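Local coordinates for protein putative agmatinase (Clostridium difficile, PDB 3LHL) that probably hydrolyses agmatine to putrescine and urea, as a manganese-dependent enzyme of the arginase family, at residues Phe227-Ile230 / Phe231-Ile234. Residues are numbered along the deposited sequence; the frame is centred on the assembly and turned at random.
Sequences FQEI and FKII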
ATOM      1  N   PHE A 227      -8.118  12.454  -2.677  1.00 17.85           N
ATOM      2  CA  PHE A 227      -7.726  11.113  -2.266  1.00 17.17           C
ATOM      3  C   PHE A 227      -8.475  10.560  -1.057  1.00 17.30           C
ATOM      4  O   PHE A 227      -8.898   9.401  -1.066  1.00 17.64           O
ATOM      5  CB  PHE A 227      -6.225  11.053  -1.972  1.00 17.37           C
ATOM      6  CG  PHE A 227      -5.720   9.657  -1.720  1.00 17.61           C
ATOM      7  CD1 PHE A 227      -5.542   8.767  -2.778  1.00 17.50           C
ATOM      8  CD2 PHE A 227      -5.468   9.217  -0.425  1.00 17.49           C
ATOM      9  CE1 PHE A 227      -5.121   7.457  -2.550  1.00 16.97           C
ATOM     10  CE2 PHE A 227      -5.046   7.904  -0.185  1.00 18.11           C
ATOM     11  CZ  PHE A 227      -4.874   7.024  -1.250  1.00 17.33           C
ATOM     12  N   GLN A 228      -8.645  11.374  -0.021  1.00 15.52           N
ATOM     13  CA  GLN A 228      -9.314  10.901   1.187  1.00 17.11           C
ATOM     14  C   GLN A 228     -10.708  10.337   0.931  1.00 16.24           C
ATOM     15  O   GLN A 228     -11.236   9.585   1.750  1.00 16.56           O
ATOM     16  CB  GLN A 228      -9.368  12.011   2.246  1.00 15.30           C
ATOM     17  CG  GLN A 228     -10.512  12.989   2.117  1.00 16.82           C
ATOM     18  CD  GLN A 228     -10.439  14.086   3.162  1.00 18.37           C
ATOM     19  OE1 GLN A 228      -9.998  13.854   4.288  1.00 17.66           O
ATOM     20  NE2 GLN A 228     -10.885  15.283   2.800  1.00 19.95           N
ATOM     21  N   GLU A 229     -11.297  10.684  -0.208  1.00 17.73           N
ATOM     22  CA  GLU A 229     -12.622  10.177  -0.559  1.00 17.73           C
ATOM     23  C   GLU A 229     -12.637   8.649  -0.622  1.00 17.98           C
ATOM     24  O   GLU A 229     -13.673   8.025  -0.401  1.00 17.36           O
ATOM     25  CB  GLU A 229     -13.069  10.742  -1.908  1.00 17.37           C
ATOM     26  CG  GLU A 229     -13.506  12.197  -1.862  1.00 20.50           C
ATOM     27  CD  GLU A 229     -14.635  12.421  -0.871  1.00 23.64           C
ATOM     28  OE1 GLU A 229     -15.608  11.633  -0.881  1.00 25.15           O
ATOM     29  OE2 GLU A 229     -14.554  13.386  -0.084  1.00 24.67           O
ATOM     30  N   ILE A 230     -11.492   8.039  -0.924  1.00 17.76           N
ATOM     31  CA  ILE A 230     -11.454   6.583  -1.002  1.00 20.24           C
ATOM     32  C   ILE A 230     -11.691   5.979   0.377  1.00 21.26           C
ATOM     33  O   ILE A 230     -12.171   4.853   0.494  1.00 20.05           O
ATOM     34  CB  ILE A 230     -10.111   6.046  -1.558  1.00 18.88           C
ATOM     35  CG1 ILE A 230      -8.990   6.224  -0.530  1.00 20.12           C
ATOM     36  CG2 ILE A 230      -9.765   6.763  -2.846  1.00 18.83           C
ATOM     37  CD1 ILE A 230      -7.785   5.344  -0.801  1.00 17.56           C
ATOM     38  N   PHE A 231     -11.361   6.730   1.425  1.00 21.63           N
ATOM     39  CA  PHE A 231     -11.569   6.220   2.772  1.00 23.11           C
ATOM     40  C   PHE A 231     -13.062   6.135   3.074  1.00 23.35           C
ATOM     41  O   PHE A 231     -13.529   5.176   3.693  1.00 22.51           O
ATOM     42  CB  PHE A 231     -10.867   7.113   3.795  1.00 22.89           C
ATOM     43  CG  PHE A 231      -9.385   7.212   3.584  1.00 25.11           C
ATOM     44  CD1 PHE A 231      -8.643   6.084   3.239  1.00 22.87           C
ATOM     45  CD2 PHE A 231      -8.728   8.432   3.733  1.00 24.66           C
ATOM     46  CE1 PHE A 231      -7.269   6.166   3.043  1.00 25.66           C
ATOM     47  CE2 PHE A 231      -7.356   8.526   3.540  1.00 25.88           C
ATOM     48  CZ  PHE A 231      -6.622   7.388   3.193  1.00 25.73           C
ATOM     49  N   LYS A 232     -13.810   7.132   2.616  1.00 22.46           N
ATOM     50  CA  LYS A 232     -15.248   7.160   2.831  1.00 24.65           C
ATOM     51  C   LYS A 232     -15.897   6.031   2.029  1.00 23.87           C
ATOM     52  O   LYS A 232     -16.781   5.329   2.520  1.00 23.89           O
ATOM     53  CB  LYS A 232     -15.818   8.515   2.396  1.00 25.96           C
ATOM     54  CG  LYS A 232     -17.235   8.776   2.881  1.00 31.79           C
ATOM     55  CD  LYS A 232     -17.745  10.125   2.397  1.00 35.05           C
ATOM     56  CE  LYS A 232     -18.888   9.959   1.399  1.00 38.27           C
ATOM     57  NZ  LYS A 232     -18.499   9.163   0.195  1.00 41.46           N
ATOM     58  N   ILE A 233     -15.441   5.865   0.792  1.00 23.09           N
ATOM     59  CA  ILE A 233     -15.955   4.834  -0.104  1.00 22.62           C
ATOM     60  C   ILE A 233     -15.735   3.431   0.463  1.00 23.78           C
ATOM     61  O   ILE A 233     -16.608   2.565   0.369  1.00 23.86           O
ATOM     62  CB  ILE A 233     -15.278   4.950  -1.483  1.00 21.61           C
ATOM     63  CG1 ILE A 233     -15.706   6.266  -2.141  1.00 19.98           C
ATOM     64  CG2 ILE A 233     -15.621   3.743  -2.343  1.00 20.46           C
ATOM     65  CD1 ILE A 233     -14.897   6.650  -3.351  1.00 20.43           C
ATOM     66  N   ILE A 234     -14.566   3.207   1.052  1.00 22.04           N
ATOM     67  CA  ILE A 234     -14.277   1.912   1.638  1.00 21.67           C
ATOM     68  C   ILE A 234     -15.128   1.728   2.891  1.00 23.19           C
ATOM     69  O   ILE A 234     -15.684   0.655   3.118  1.00 21.24           O
ATOM     70  CB  ILE A 234     -12.779   1.781   2.001  1.00 21.75           C
ATOM     71  CG1 ILE A 234     -11.964   1.563   0.725  1.00 19.59           C
ATOM     72  CG2 ILE A 234     -12.567   0.641   2.990  1.00 18.79           C
ATOM     73  CD1 ILE A 234     -10.484   1.483   0.959  1.00 21.21           C
TER
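Phe231 and Ile230 carry this contact along helix 229-235 and the residues just before it, on one of the helices that flank the parallel sheet of the arginase-type alpha/beta fold. CG1 of Ile230 lies over one face of the Phe231 ring, 4.2 Å from its centroid, in a CH-pi contact. A chi1 of 72° tucks CG1 of Ile230 in between its N and C, which turns that branch to the ring. From a full turn earlier Phe227 adds an offset edge-to-face pair: its edge is directed at the Phe231 face, with the planes at 90° and Phe227 CE2 3.8 Å from Phe231 CZ. Flat and branched apolar groups suit this buried side, where Phe227 and Ile230 reach Ile201 of strand 196-202 and Phe231 packs on Ile266 and Leu270 of helix 258-278.

Backbone bonds knit the same residues together. Phe231 N reaches Gln228 O at 2.9 Å, an i to i+3 bond; one residue on along the chain, Ile233 N bonds Glu229 O at 3.0 Å, an i to i+4 bond. Glu229 and Lys232 are partly exposed, where long, flexible charged chains can stay hydrated and still approach each other. They lie alongside one another, and Glu229 bends at chi2 (-57°), bringing its carboxylate near the lysine in a long, probably weak salt bridge, with OE1 4.0 Å from Lys232 NZ.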